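Local coordinates for protein malonate decarboxylase subunit alpha (PDB 6MPR) that probably transfers the acyl carrier protein from its acetyl thioester to malonate, as the alpha subunit of a bacterial malonate decarboxylase complex, at residues 62-67 with 90-95; 69-74 with 97-102; 113-118 with 137-142. All blocks are in the same frame, centred on the assembly; numbering follows the deposited sequence.

Contact 1 of 3, residues 62-67 with 90-95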
ATOM      1  N   VAL A  62     -12.549  -3.625 -18.164  1.00 12.00           N
ATOM      2  CA  VAL A  62     -11.843  -4.869 -18.464  1.00  8.45           C
ATOM      3  C   VAL A  62     -10.409  -4.663 -18.034  1.00  9.79           C
ATOM      4  O   VAL A  62      -9.699  -3.847 -18.627  1.00  9.50           O
ATOM      5  CB  VAL A  62     -11.913  -5.220 -19.958  1.00  8.65           C
ATOM      6  CG1 VAL A  62     -11.123  -6.499 -20.249  1.00  8.46           C
ATOM      7  CG2 VAL A  62     -13.387  -5.355 -20.387  1.00 12.84           C
ATOM      8  N   VAL A  63      -9.988  -5.388 -17.003  1.00  9.79           N
ATOM      9  CA  VAL A  63      -8.576  -5.457 -16.642  1.00 10.58           C
ATOM     10  C   VAL A  63      -7.903  -6.448 -17.580  1.00  9.66           C
ATOM     11  O   VAL A  63      -8.365  -7.583 -17.723  1.00  8.71           O
ATOM     12  CB  VAL A  63      -8.417  -5.895 -15.180  1.00  6.75           C
ATOM     13  CG1 VAL A  63      -6.948  -6.202 -14.856  1.00  8.38           C
ATOM     14  CG2 VAL A  63      -8.966  -4.811 -14.231  1.00 11.32           C
ATOM     15  N   LEU A  64      -6.797  -6.034 -18.196  1.00  8.02           N
ATOM     16  CA  LEU A  64      -6.067  -6.868 -19.145  1.00 13.71           C
ATOM     17  C   LEU A  64      -4.605  -6.834 -18.742  1.00  7.86           C
ATOM     18  O   LEU A  64      -4.027  -5.748 -18.612  1.00 11.58           O
ATOM     19  CB  LEU A  64      -6.235  -6.365 -20.587  1.00 10.30           C
ATOM     20  CG  LEU A  64      -5.365  -7.028 -21.668  1.00  8.76           C
ATOM     21  CD1 LEU A  64      -5.657  -8.510 -21.720  1.00  9.63           C
ATOM     22  CD2 LEU A  64      -5.631  -6.393 -23.031  1.00 10.41           C
ATOM     23  N   GLU A  65      -4.021  -8.005 -18.502  1.00 11.15           N
ATOM     24  CA  GLU A  65      -2.598  -8.098 -18.186  1.00 13.62           C
ATOM     25  C   GLU A  65      -1.778  -8.113 -19.474  1.00 13.62           C
ATOM     26  O   GLU A  65      -2.010  -8.960 -20.340  1.00 11.54           O
ATOM     27  CB  GLU A  65      -2.323  -9.373 -17.382  1.00 13.57           C
ATOM     28  CG  GLU A  65      -2.923  -9.391 -15.974  1.00  8.82           C
ATOM     29  CD  GLU A  65      -2.592 -10.675 -15.231  1.00 14.89           C
ATOM     30  OE1 GLU A  65      -1.886 -11.534 -15.795  1.00 11.90           O
ATOM     31  OE2 GLU A  65      -3.064 -10.845 -14.097  1.00 13.72           O
ATOM     32  N   GLY A  66      -0.868  -7.158 -19.632  1.00  8.99           N
ATOM     33  CA  GLY A  66      -0.893  -5.926 -18.864  1.00  9.62           C
ATOM     34  C   GLY A  66      -0.126  -5.812 -17.553  1.00 13.71           C
ATOM     35  O   GLY A  66      -0.179  -4.762 -16.905  1.00 11.48           O
ATOM     36  N   ASN A  67       0.553  -6.868 -17.117  1.00 11.19           N
ATOM     37  CA  ASN A  67       1.528  -6.737 -16.041  0.52  9.95           C
ATOM     38  C   ASN A  67       2.754  -6.011 -16.574  1.00  9.36           C
ATOM     39  O   ASN A  67       2.940  -5.868 -17.785  1.00 14.24           O
ATOM     40  CB  ASN A  67       1.998  -8.094 -15.499  0.52 11.86           C
ATOM     41  CG  ASN A  67       0.883  -8.970 -14.978  0.52  9.55           C
ATOM     42  OD1 ASN A  67       0.413  -8.795 -13.854  0.52 18.13           O
ATOM     43  ND2 ASN A  67       0.511  -9.976 -15.760  0.52  7.38           N
ATOM     44  N   LEU A  90     -15.225  -0.461 -24.562  1.00 15.30           N
ATOM     45  CA  LEU A  90     -14.563  -1.094 -23.431  1.00 12.24           C
ATOM     46  C   LEU A  90     -13.713  -0.073 -22.686  1.00 17.14           C
ATOM     47  O   LEU A  90     -13.052   0.771 -23.290  1.00 14.32           O
ATOM     48  CB  LEU A  90     -13.694  -2.269 -23.898  1.00 13.07           C
ATOM     49  CG  LEU A  90     -14.448  -3.471 -24.474  1.00 12.88           C
ATOM     50  CD1 LEU A  90     -13.555  -4.690 -24.595  1.00 14.71           C
ATOM     51  CD2 LEU A  90     -15.709  -3.777 -23.641  1.00 15.04           C
ATOM     52  N   HIS A  91     -13.752  -0.141 -21.366  1.00 14.21           N
ATOM     53  CA  HIS A  91     -12.940   0.717 -20.510  1.00 14.21           C
ATOM     54  C   HIS A  91     -11.798  -0.170 -20.040  1.00 13.65           C
ATOM     55  O   HIS A  91     -11.985  -1.041 -19.184  1.00 12.14           O
ATOM     56  CB  HIS A  91     -13.781   1.275 -19.363  1.00 15.42           C
ATOM     57  CG  HIS A  91     -13.031   2.141 -18.396  1.00 11.99           C
ATOM     58  ND1 HIS A  91     -13.677   2.942 -17.484  1.00 14.88           N
ATOM     59  CD2 HIS A  91     -11.704   2.321 -18.181  1.00 11.55           C
ATOM     60  CE1 HIS A  91     -12.784   3.594 -16.757  1.00 18.21           C
ATOM     61  NE2 HIS A  91     -11.577   3.226 -17.154  1.00 12.82           N
ATOM     62  N   MET A  92     -10.625   0.014 -20.642  1.00  9.83           N
ATOM     63  CA  MET A  92      -9.497  -0.848 -20.314  1.00 11.27           C
ATOM     64  C   MET A  92      -8.795  -0.334 -19.076  1.00  9.40           C
ATOM     65  O   MET A  92      -8.591   0.878 -18.909  1.00 11.76           O
ATOM     66  CB  MET A  92      -8.506  -0.927 -21.477  1.00 12.19           C
ATOM     67  CG  MET A  92      -9.144  -1.381 -22.786  1.00 18.04           C
ATOM     68  SD  MET A  92     -10.057  -2.945 -22.663  1.00 13.30           S
ATOM     69  CE  MET A  92      -8.724  -4.051 -22.161  1.00 15.07           C
ATOM     70  N   ILE A  93      -8.420  -1.270 -18.209  1.00  9.05           N
ATOM     71  CA  ILE A  93      -7.680  -0.991 -16.986  1.00 12.58           C
ATOM     72  C   ILE A  93      -6.419  -1.832 -17.059  1.00 13.18           C
ATOM     73  O   ILE A  93      -6.483  -3.065 -16.966  1.00 11.65           O
ATOM     74  CB  ILE A  93      -8.497  -1.304 -15.726  1.00 13.46           C
ATOM     75  CG1 ILE A  93      -9.767  -0.458 -15.712  1.00 13.46           C
ATOM     76  CG2 ILE A  93      -7.676  -1.001 -14.467  1.00 11.27           C
ATOM     77  CD1 ILE A  93     -10.829  -0.927 -14.732  1.00 18.53           C
ATOM     78  N   MET A  94      -5.269  -1.169 -17.246  1.00  9.55           N
ATOM     79  CA  MET A  94      -4.059  -1.928 -17.521  1.00 10.58           C
ATOM     80  C   MET A  94      -2.889  -1.392 -16.715  1.00 11.14           C
ATOM     81  O   MET A  94      -2.527  -0.223 -16.870  1.00 10.20           O
ATOM     82  CB  MET A  94      -3.735  -1.880 -19.010  1.00 12.73           C
ATOM     83  CG  MET A  94      -4.873  -2.419 -19.899  1.00 14.01           C
ATOM     84  SD  MET A  94      -4.419  -2.456 -21.634  1.00 17.61           S
ATOM     85  CE  MET A  94      -3.236  -3.792 -21.580  1.00 16.90           C
ATOM     86  N   PRO A  95      -2.267  -2.207 -15.860  1.00 11.53           N
ATOM     87  CA  PRO A  95      -1.071  -1.727 -15.155  1.00 10.78           C
ATOM     88  C   PRO A  95       0.014  -1.275 -16.115  1.00  8.73           C
ATOM     89  O   PRO A  95       0.656  -0.250 -15.887  1.00 11.17           O
ATOM     90  CB  PRO A  95      -0.643  -2.948 -14.324  1.00 11.09           C
ATOM     91  CG  PRO A  95      -1.947  -3.700 -14.099  1.00 11.48           C
ATOM     92  CD  PRO A  95      -2.707  -3.535 -15.391  1.00  8.59           C
TER

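Contact 2 of 3, residues 69-74 with 97-102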
ATOM      1  N   GLN A  69       5.700  -7.231 -16.647  1.00 10.92           N
ATOM      2  CA  GLN A  69       6.461  -8.233 -17.389  1.00 10.42           C
ATOM      3  C   GLN A  69       5.537  -9.236 -18.077  1.00  9.76           C
ATOM      4  O   GLN A  69       5.445  -9.245 -19.306  1.00 12.52           O
ATOM      5  CB  GLN A  69       7.444  -8.932 -16.443  1.00 11.72           C
ATOM      6  CG  GLN A  69       8.407  -7.975 -15.745  1.00 12.08           C
ATOM      7  CD  GLN A  69       8.941  -8.550 -14.444  1.00 13.18           C
ATOM      8  OE1 GLN A  69       8.429  -8.242 -13.365  1.00 13.43           O
ATOM      9  NE2 GLN A  69       9.967  -9.377 -14.535  1.00 13.55           N
ATOM     10  N   LYS A  70       4.840 -10.081 -17.316  1.00 14.33           N
ATOM     11  CA  LYS A  70       3.964 -11.101 -17.899  1.00 10.43           C
ATOM     12  C   LYS A  70       2.815 -10.467 -18.673  1.00 13.12           C
ATOM     13  O   LYS A  70       2.136  -9.578 -18.157  1.00 10.18           O
ATOM     14  CB  LYS A  70       3.407 -11.989 -16.779  1.00 11.32           C
ATOM     15  CG  LYS A  70       2.255 -12.886 -17.190  1.00 13.53           C
ATOM     16  CD  LYS A  70       1.863 -13.796 -16.028  1.00 12.42           C
ATOM     17  CE  LYS A  70       1.089 -13.049 -14.960  1.00 11.55           C
ATOM     18  NZ  LYS A  70       0.769 -13.912 -13.766  1.00 12.07           N
ATOM     19  N   GLN A  71       2.587 -10.939 -19.904  1.00 11.59           N
ATOM     20  CA  GLN A  71       1.493 -10.470 -20.752  1.00  8.07           C
ATOM     21  C   GLN A  71       0.570 -11.631 -21.083  1.00 10.60           C
ATOM     22  O   GLN A  71       1.022 -12.675 -21.576  1.00 11.39           O
ATOM     23  CB  GLN A  71       1.973  -9.850 -22.081  1.00 11.99           C
ATOM     24  CG  GLN A  71       3.078  -8.793 -21.957  1.00  9.39           C
ATOM     25  CD  GLN A  71       2.618  -7.600 -21.147  1.00 18.88           C
ATOM     26  OE1 GLN A  71       1.496  -7.098 -21.337  1.00 11.52           O
ATOM     27  NE2 GLN A  71       3.466  -7.147 -20.226  1.00 12.22           N
ATOM     28  N   ALA A  72      -0.723 -11.438 -20.840  1.00  8.07           N
ATOM     29  CA  ALA A  72      -1.725 -12.393 -21.304  1.00 10.15           C
ATOM     30  C   ALA A  72      -1.957 -12.143 -22.796  1.00 12.16           C
ATOM     31  O   ALA A  72      -3.005 -11.664 -23.240  1.00  9.96           O
ATOM     32  CB  ALA A  72      -3.005 -12.245 -20.497  1.00 11.21           C
ATOM     33  N   ASP A  73      -0.933 -12.450 -23.586  1.00  9.16           N
ATOM     34  CA  ASP A  73      -0.951 -11.970 -24.970  1.00 10.77           C
ATOM     35  C   ASP A  73      -1.887 -12.770 -25.867  1.00 14.35           C
ATOM     36  O   ASP A  73      -2.363 -12.240 -26.878  1.00 14.84           O
ATOM     37  CB  ASP A  73       0.464 -11.957 -25.555  1.00 15.92           C
ATOM     38  CG  ASP A  73       1.046 -13.341 -25.745  1.00 15.87           C
ATOM     39  OD1 ASP A  73       1.297 -14.051 -24.735  1.00 14.66           O
ATOM     40  OD2 ASP A  73       1.245 -13.731 -26.916  1.00 14.11           O
ATOM     41  N   PHE A  74      -2.173 -14.025 -25.522  1.00 11.00           N
ATOM     42  CA  PHE A  74      -3.217 -14.745 -26.245  1.00 11.85           C
ATOM     43  C   PHE A  74      -4.570 -14.075 -26.042  1.00 11.03           C
ATOM     44  O   PHE A  74      -5.324 -13.873 -27.006  1.00 12.50           O
ATOM     45  CB  PHE A  74      -3.244 -16.203 -25.787  1.00 12.74           C
ATOM     46  CG  PHE A  74      -4.336 -17.023 -26.396  1.00 18.81           C
ATOM     47  CD1 PHE A  74      -4.378 -17.250 -27.764  1.00 15.28           C
ATOM     48  CD2 PHE A  74      -5.302 -17.592 -25.595  1.00 17.92           C
ATOM     49  CE1 PHE A  74      -5.385 -18.036 -28.322  1.00 18.05           C
ATOM     50  CE2 PHE A  74      -6.313 -18.360 -26.143  1.00 15.31           C
ATOM     51  CZ  PHE A  74      -6.348 -18.586 -27.508  1.00 18.76           C
ATOM     52  N   VAL A  97       0.893  -0.868 -20.431  1.00 14.14           N
ATOM     53  CA  VAL A  97       0.424  -0.877 -21.818  1.00 19.65           C
ATOM     54  C   VAL A  97       1.661  -0.939 -22.702  1.00 31.49           C
ATOM     55  O   VAL A  97       2.326   0.079 -22.914  1.00 37.19           O
ATOM     56  CB  VAL A  97      -0.418   0.357 -22.163  1.00 22.15           C
ATOM     57  CG1 VAL A  97      -1.107   0.159 -23.513  1.00 32.32           C
ATOM     58  CG2 VAL A  97      -1.428   0.652 -21.083  1.00 19.57           C
ATOM     59  N   GLY A  98       1.962  -2.119 -23.238  1.00 44.74           N
ATOM     60  CA  GLY A  98       3.117  -2.286 -24.103  1.00 53.34           C
ATOM     61  C   GLY A  98       2.864  -3.021 -25.410  1.00 54.07           C
ATOM     62  O   GLY A  98       3.389  -2.613 -26.450  1.00 62.60           O
ATOM     63  N   ARG A  99       2.085  -4.108 -25.373  1.00 41.29           N
ATOM     64  CA  ARG A  99       1.815  -4.883 -26.581  1.00 30.90           C
ATOM     65  C   ARG A  99       1.143  -4.009 -27.635  1.00 26.66           C
ATOM     66  O   ARG A  99       0.344  -3.131 -27.314  1.00 29.28           O
ATOM     67  CB  ARG A  99       0.922  -6.091 -26.263  1.00 25.91           C
ATOM     68  CG  ARG A  99       1.436  -7.059 -25.182  1.00 26.32           C
ATOM     69  CD  ARG A  99       2.339  -8.164 -25.748  1.00 22.74           C
ATOM     70  NE  ARG A  99       1.741  -8.816 -26.906  1.00 16.08           N
ATOM     71  CZ  ARG A  99       2.393  -9.613 -27.753  1.00 19.14           C
ATOM     72  NH1 ARG A  99       3.677  -9.893 -27.560  1.00 20.72           N
ATOM     73  NH2 ARG A  99       1.754 -10.135 -28.798  1.00 24.46           N
ATOM     74  N   SER A 100       1.479  -4.249 -28.905  1.00 21.31           N
ATOM     75  CA  SER A 100       0.857  -3.496 -29.990  1.00 23.32           C
ATOM     76  C   SER A 100      -0.660  -3.682 -30.017  1.00 27.30           C
ATOM     77  O   SER A 100      -1.403  -2.729 -30.274  1.00 26.79           O
ATOM     78  CB  SER A 100       1.461  -3.913 -31.329  1.00 32.41           C
ATOM     79  OG  SER A 100       1.207  -5.280 -31.594  1.00 37.93           O
ATOM     80  N   GLU A 101      -1.144  -4.905 -29.780  1.00 19.16           N
ATOM     81  CA  GLU A 101      -2.589  -5.110 -29.833  1.00 16.57           C
ATOM     82  C   GLU A 101      -3.321  -4.375 -28.710  1.00 14.90           C
ATOM     83  O   GLU A 101      -4.528  -4.149 -28.829  1.00 16.26           O
ATOM     84  CB  GLU A 101      -2.927  -6.608 -29.822  1.00 16.02           C
ATOM     85  CG  GLU A 101      -2.698  -7.349 -28.490  1.00 17.87           C
ATOM     86  CD  GLU A 101      -1.293  -7.923 -28.353  1.00 25.83           C
ATOM     87  OE1 GLU A 101      -1.047  -8.680 -27.378  1.00 20.14           O
ATOM     88  OE2 GLU A 101      -0.438  -7.622 -29.219  1.00 20.73           O
ATOM     89  N   HIS A 102      -2.629  -3.983 -27.631  1.00 13.15           N
ATOM     90  CA  HIS A 102      -3.288  -3.173 -26.608  1.00 16.46           C
ATOM     91  C   HIS A 102      -3.817  -1.885 -27.211  1.00 15.80           C
ATOM     92  O   HIS A 102      -4.975  -1.510 -27.006  1.00 14.42           O
ATOM     93  CB  HIS A 102      -2.330  -2.841 -25.469  1.00 14.19           C
ATOM     94  CG  HIS A 102      -1.882  -4.029 -24.694  1.00 14.30           C
ATOM     95  ND1 HIS A 102      -0.812  -3.985 -23.830  1.00 14.00           N
ATOM     96  CD2 HIS A 102      -2.358  -5.294 -24.643  1.00 14.37           C
ATOM     97  CE1 HIS A 102      -0.637  -5.176 -23.288  1.00 17.01           C
ATOM     98  NE2 HIS A 102      -1.566  -5.986 -23.758  1.00 16.22           N
TER
HETATM   99  O   HOH W   1       2.460  -4.624 -22.113  1.00 38.93           O
HETATM  100  O   HOH W   2       2.508 -12.697 -29.443  1.00 26.80           O

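Contact 3 of 3, residues 113-118 with 137-142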
ATOM      1  N   LYS A 113     -11.943   4.002 -23.396  1.00 17.97           N
ATOM      2  CA  LYS A 113     -11.342   4.601 -22.212  1.00 15.14           C
ATOM      3  C   LYS A 113     -10.159   3.776 -21.730  1.00 16.08           C
ATOM      4  O   LYS A 113     -10.131   2.551 -21.865  1.00 11.06           O
ATOM      5  CB  LYS A 113     -12.365   4.730 -21.077  1.00 13.90           C
ATOM      6  CG  LYS A 113     -13.547   5.607 -21.373  1.00 23.33           C
ATOM      7  CD  LYS A 113     -14.408   5.705 -20.122  1.00 29.56           C
ATOM      8  CE  LYS A 113     -15.737   6.372 -20.383  1.00 37.95           C
ATOM      9  NZ  LYS A 113     -16.525   6.407 -19.118  1.00 45.69           N
ATOM     10  N   LEU A 114      -9.181   4.457 -21.148  1.00 11.30           N
ATOM     11  CA  LEU A 114      -7.993   3.784 -20.639  1.00 11.82           C
ATOM     12  C   LEU A 114      -7.581   4.382 -19.305  1.00 13.39           C
ATOM     13  O   LEU A 114      -7.423   5.600 -19.194  1.00 14.21           O
ATOM     14  CB  LEU A 114      -6.830   3.890 -21.631  1.00 13.70           C
ATOM     15  CG  LEU A 114      -5.500   3.310 -21.129  1.00 10.07           C
ATOM     16  CD1 LEU A 114      -5.602   1.770 -20.963  1.00 10.01           C
ATOM     17  CD2 LEU A 114      -4.371   3.697 -22.074  1.00 11.70           C
ATOM     18  N   ASP A 115      -7.428   3.523 -18.296  1.00 10.85           N
ATOM     19  CA  ASP A 115      -6.747   3.854 -17.049  1.00  8.22           C
ATOM     20  C   ASP A 115      -5.544   2.934 -16.940  1.00 13.81           C
ATOM     21  O   ASP A 115      -5.691   1.715 -17.081  1.00 10.76           O
ATOM     22  CB  ASP A 115      -7.658   3.683 -15.831  1.00  9.17           C
ATOM     23  CG  ASP A 115      -8.582   4.871 -15.628  1.00 17.32           C
ATOM     24  OD1 ASP A 115      -8.106   5.942 -15.183  1.00 14.02           O
ATOM     25  OD2 ASP A 115      -9.780   4.753 -15.945  1.00 16.02           O
ATOM     26  N   PHE A 116      -4.360   3.507 -16.714  1.00 12.37           N
ATOM     27  CA  PHE A 116      -3.136   2.707 -16.755  1.00 10.74           C
ATOM     28  C   PHE A 116      -2.092   3.282 -15.811  1.00 12.69           C
ATOM     29  O   PHE A 116      -2.277   4.348 -15.215  1.00 11.76           O
ATOM     30  CB  PHE A 116      -2.564   2.593 -18.183  1.00  7.70           C
ATOM     31  CG  PHE A 116      -1.899   3.858 -18.701  1.00 11.02           C
ATOM     32  CD1 PHE A 116      -2.657   4.951 -19.088  1.00 13.70           C
ATOM     33  CD2 PHE A 116      -0.519   3.922 -18.840  1.00 10.78           C
ATOM     34  CE1 PHE A 116      -2.045   6.108 -19.591  1.00 15.24           C
ATOM     35  CE2 PHE A 116       0.101   5.061 -19.328  1.00 12.49           C
ATOM     36  CZ  PHE A 116      -0.660   6.165 -19.690  1.00 12.46           C
ATOM     37  N   SER A 117      -0.991   2.535 -15.660  1.00 10.09           N
ATOM     38  CA  SER A 117       0.150   2.981 -14.863  1.00  8.89           C
ATOM     39  C   SER A 117       1.433   3.145 -15.664  1.00 15.01           C
ATOM     40  O   SER A 117       2.106   4.179 -15.538  1.00 12.09           O
ATOM     41  CB  SER A 117       0.388   2.021 -13.693  1.00  9.94           C
ATOM     42  OG  SER A 117       1.513   2.445 -12.936  1.00 11.18           O
ATOM     43  N   PHE A 118       1.817   2.176 -16.490  1.00 10.19           N
ATOM     44  CA  PHE A 118       3.075   2.299 -17.217  1.00  9.18           C
ATOM     45  C   PHE A 118       2.861   2.252 -18.724  1.00 11.81           C
ATOM     46  O   PHE A 118       2.006   1.515 -19.215  1.00 11.87           O
ATOM     47  CB  PHE A 118       4.077   1.212 -16.810  1.00 13.78           C
ATOM     48  CG  PHE A 118       5.403   1.337 -17.510  1.00 13.00           C
ATOM     49  CD1 PHE A 118       6.327   2.295 -17.111  1.00 18.02           C
ATOM     50  CD2 PHE A 118       5.707   0.527 -18.590  1.00 19.18           C
ATOM     51  CE1 PHE A 118       7.534   2.425 -17.767  1.00 22.89           C
ATOM     52  CE2 PHE A 118       6.930   0.645 -19.251  1.00 22.76           C
ATOM     53  CZ  PHE A 118       7.836   1.595 -18.842  1.00 21.98           C
ATOM     54  N   ILE A 137      -8.152   9.175 -22.010  1.00 17.06           N
ATOM     55  CA  ILE A 137      -7.439   8.866 -20.778  1.00 16.47           C
ATOM     56  C   ILE A 137      -8.325   9.176 -19.581  1.00 18.44           C
ATOM     57  O   ILE A 137      -8.944  10.244 -19.504  1.00 19.50           O
ATOM     58  CB  ILE A 137      -6.122   9.650 -20.684  1.00 24.96           C
ATOM     59  CG1 ILE A 137      -5.156   9.206 -21.770  1.00 31.87           C
ATOM     60  CG2 ILE A 137      -5.450   9.380 -19.340  1.00 23.73           C
ATOM     61  CD1 ILE A 137      -4.493   7.874 -21.486  1.00 24.42           C
ATOM     62  N   GLY A 138      -8.409   8.227 -18.652  1.00 14.54           N
ATOM     63  CA  GLY A 138      -8.906   8.528 -17.322  1.00 16.70           C
ATOM     64  C   GLY A 138      -7.827   9.221 -16.521  1.00 13.84           C
ATOM     65  O   GLY A 138      -7.863  10.443 -16.332  1.00 18.08           O
ATOM     66  N   ALA A 139      -6.834   8.456 -16.072  1.00 14.52           N
ATOM     67  CA  ALA A 139      -5.681   9.028 -15.396  1.00 16.68           C
ATOM     68  C   ALA A 139      -4.528   8.052 -15.510  1.00 10.24           C
ATOM     69  O   ALA A 139      -4.724   6.854 -15.754  1.00 13.17           O
ATOM     70  CB  ALA A 139      -5.965   9.332 -13.919  1.00 15.21           C
ATOM     71  N   ILE A 140      -3.327   8.582 -15.326  1.00 13.22           N
ATOM     72  CA  ILE A 140      -2.119   7.779 -15.190  1.00 14.73           C
ATOM     73  C   ILE A 140      -1.826   7.600 -13.707  1.00 16.49           C
ATOM     74  O   ILE A 140      -1.846   8.570 -12.946  1.00 13.13           O
ATOM     75  CB  ILE A 140      -0.926   8.438 -15.898  1.00 18.04           C
ATOM     76  CG1 ILE A 140      -1.352   8.987 -17.265  1.00 22.32           C
ATOM     77  CG2 ILE A 140       0.204   7.432 -16.028  1.00 17.74           C
ATOM     78  CD1 ILE A 140      -0.283   9.820 -17.925  1.00 27.16           C
ATOM     79  N   HIS A 141      -1.550   6.364 -13.300  1.00  8.98           N
ATOM     80  CA  HIS A 141      -1.443   5.966 -11.903  1.00  8.65           C
ATOM     81  C   HIS A 141      -0.060   5.400 -11.614  1.00 14.71           C
ATOM     82  O   HIS A 141       0.668   5.022 -12.524  1.00 13.16           O
ATOM     83  CB  HIS A 141      -2.468   4.852 -11.551  1.00  8.33           C
ATOM     84  CG  HIS A 141      -3.896   5.183 -11.863  1.00  9.49           C
ATOM     85  ND1 HIS A 141      -4.372   5.366 -13.146  1.00  8.95           N
ATOM     86  CD2 HIS A 141      -4.967   5.326 -11.045  1.00  8.68           C
ATOM     87  CE1 HIS A 141      -5.666   5.625 -13.101  1.00 16.20           C
ATOM     88  NE2 HIS A 141      -6.054   5.588 -11.837  1.00 10.35           N
ATOM     89  N   THR A 142       0.280   5.283 -10.335  1.00  9.66           N
ATOM     90  CA  THR A 142       1.317   4.320  -9.969  1.00  7.86           C
ATOM     91  C   THR A 142       0.634   2.971  -9.703  1.00 10.57           C
ATOM     92  O   THR A 142      -0.568   2.911  -9.486  1.00 10.03           O
ATOM     93  CB  THR A 142       2.152   4.817  -8.769  1.00 10.13           C
ATOM     94  OG1 THR A 142       3.290   3.955  -8.550  1.00  9.50           O
ATOM     95  CG2 THR A 142       1.338   4.936  -7.489  1.00  8.95           C
TER

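Contact 1 of 3, residues 62-67 with 90-95
Leu90 CD1 meets Val62 CG2 at the start of a parallel strand pair. Strands 61-64 and 90-94 belong to one beta-alpha-beta unit, with helix 73-79 on the crossover between them. They lie side by side in the parallel sheet of this Rossmann-like part of the chain. His91 contributes its carbonyl: Val62 N bonds to His91 O at 2.8 Å, nearly straight at 166°. The His91 ring turns to the next strand, where NE2 bonds to Asp115. The Met92 side chain runs alongside that of Val62. Its chain bends at chi2 (-54°) and chi3 (-61°). This brings Met92 CE to 3.9 Å from Val62 CG1 and 3.7 Å from Leu64 CB. Leu105 and Phe106 of helix 100-107 also pack on this methionine. Ile93 is bonded through both backbone polar atoms. Its N reaches Val62 O at 2.9 Å, from above the carbonyl plane, and its O takes Leu64 N at 3.2 Å. The Ile93 side chain lies on the other face of the sheet, with CB 3.8 Å from Val63 CG2. Met94 lies alongside Leu64 and packs CE on its CD2. The same methyl adjoins Leu64 O, a buried carbonyl with no polar partner in the model. Pro95 has no N-H to give. Its CB and CD each lie 3.2 Å from Gly66 O, just after the cis Glu65-Gly66 peptide.

Contact 2 of 3, residues 69-74 with 97-102
Glu101 OE1, which lies beside Asp73 CB, is gripped by two donors: Arg99 NE and the hydroxyl of Ser76. The bond from Arg99 NE to Glu101 OE1 is 2.8 Å long and almost straight at 170°. It meets the syn side of the carboxylate and lies close to the guanidinium plane. This salt bridge helps fix the rotation of the guanidinium, and a weak second bond joins NH2 to OE2. Asp73 then comes over one face of the guanidinium, with CB 3.6 Å from Arg99 NE. Arg99 is bent at chi2 (-88°) and chi3 (-49°), a folded shape that brings its end back to Asp73. No N-H points at the aspartate across this contact. Asp73 OD2 and Arg99 NH2 are linked instead through a water, 3.0 Å from OD2 and 2.7 Å from NH2. Asp73 has firmer partners outside, Arg77 by a salt bridge and Tyr230 N by a hydrogen bond. The nearby positive charges and the helix start would probably favour its ionised form. The Gln71 and Arg99 side chains run past one another head to tail, with Gln71 CG 3.9 Å from Arg99 CD. The amide oxygen, Gln71 OE1, comes up to the edge of the His102 ring, 3.5 Å from CE1. This oxygen accepts a hydrogen bond from Gly66 N, while Gln71 NE2 donates to Gln69 O and Asn67 O. Arg99 CB lies over the centre of one face of the same His102 ring. The contact thus joins the starts of helices 73-79 and 100-107, beyond the C-terminal ends of strands 61-64 and 90-94. Ala72 is the N-cap residue of the first helix, and both Ala72 and Phe74 touch Gln198 of strand 194-199.

Contact 3 of 3, residues 113-118 with 137-142
Leu114 and Ile137 pair in parallel where strand 111-116 meets strand 136-140, the outermost strand at this end of the Rossmann-like sheet within the chain. The register slips by one residue between this pair and the pair Phe116 with Ile140, which makes a beta bulge. Backbone bonds flank the bulge. Gly138 N reaches Leu114 O at 2.9 Å and is nearly straight at 174°. His141 N reaches Phe116 O at 2.9 Å, in the carbonyl plane. Side chains supply the other polar bonds. Asp115 OD1 takes Ala139 N at 3.0 Å, from above the carboxylate plane, and so serves an N-H of the bulged strand. The same oxygen lies at the edge of the His141 ring, 3.2 Å from CE1; the other carboxylate oxygen is held by His91. His141 ND1 makes a second bond to Phe116 O, 3.1 Å, from above the carbonyl plane. NE2 of this ring bonds to Arg149, and His403 of the second subunit meets the ring with its plane nearly parallel. Ser117 OG points anti to the backbone N (chi1 179°), which lets it donate to His141 O at 2.7 Å. This bond joins the two segments at the corner at 117. Apolar packing fills the face that carries Leu114, Phe116, Ile137 and Ile140. Phe116 and Ile140 point the same way, and Ile140 CG2 makes a CH-pi contact over one ring face, 4.3 Å from the ring centroid. At the edge of this ring, Phe116 CE1 touches Ile137 CD1 at 3.6 Å.

In the fold
From the N terminus, strand 61-64 opens contact 1. The chain then supplies the first half of contact 2 and helix 73-79, and returns with strand 90-94 to close contact 1. Contact 2 closes only after the corner at 95, at the start of helix 100-107, so contacts 1 and 2 cross. Contact 3 follows in series. It closes the loop through helix 125-131 and adds the last strand at this end of the sheet. Glu65 O to Ala72 N ties contact 1 to contact 2. His91 to Asp115 ties contact 1 to contact 3. Val97 N to Phe118 O joins contacts 2 and 3. Together they span four neighbouring strands of the parallel sheet and two helix starts.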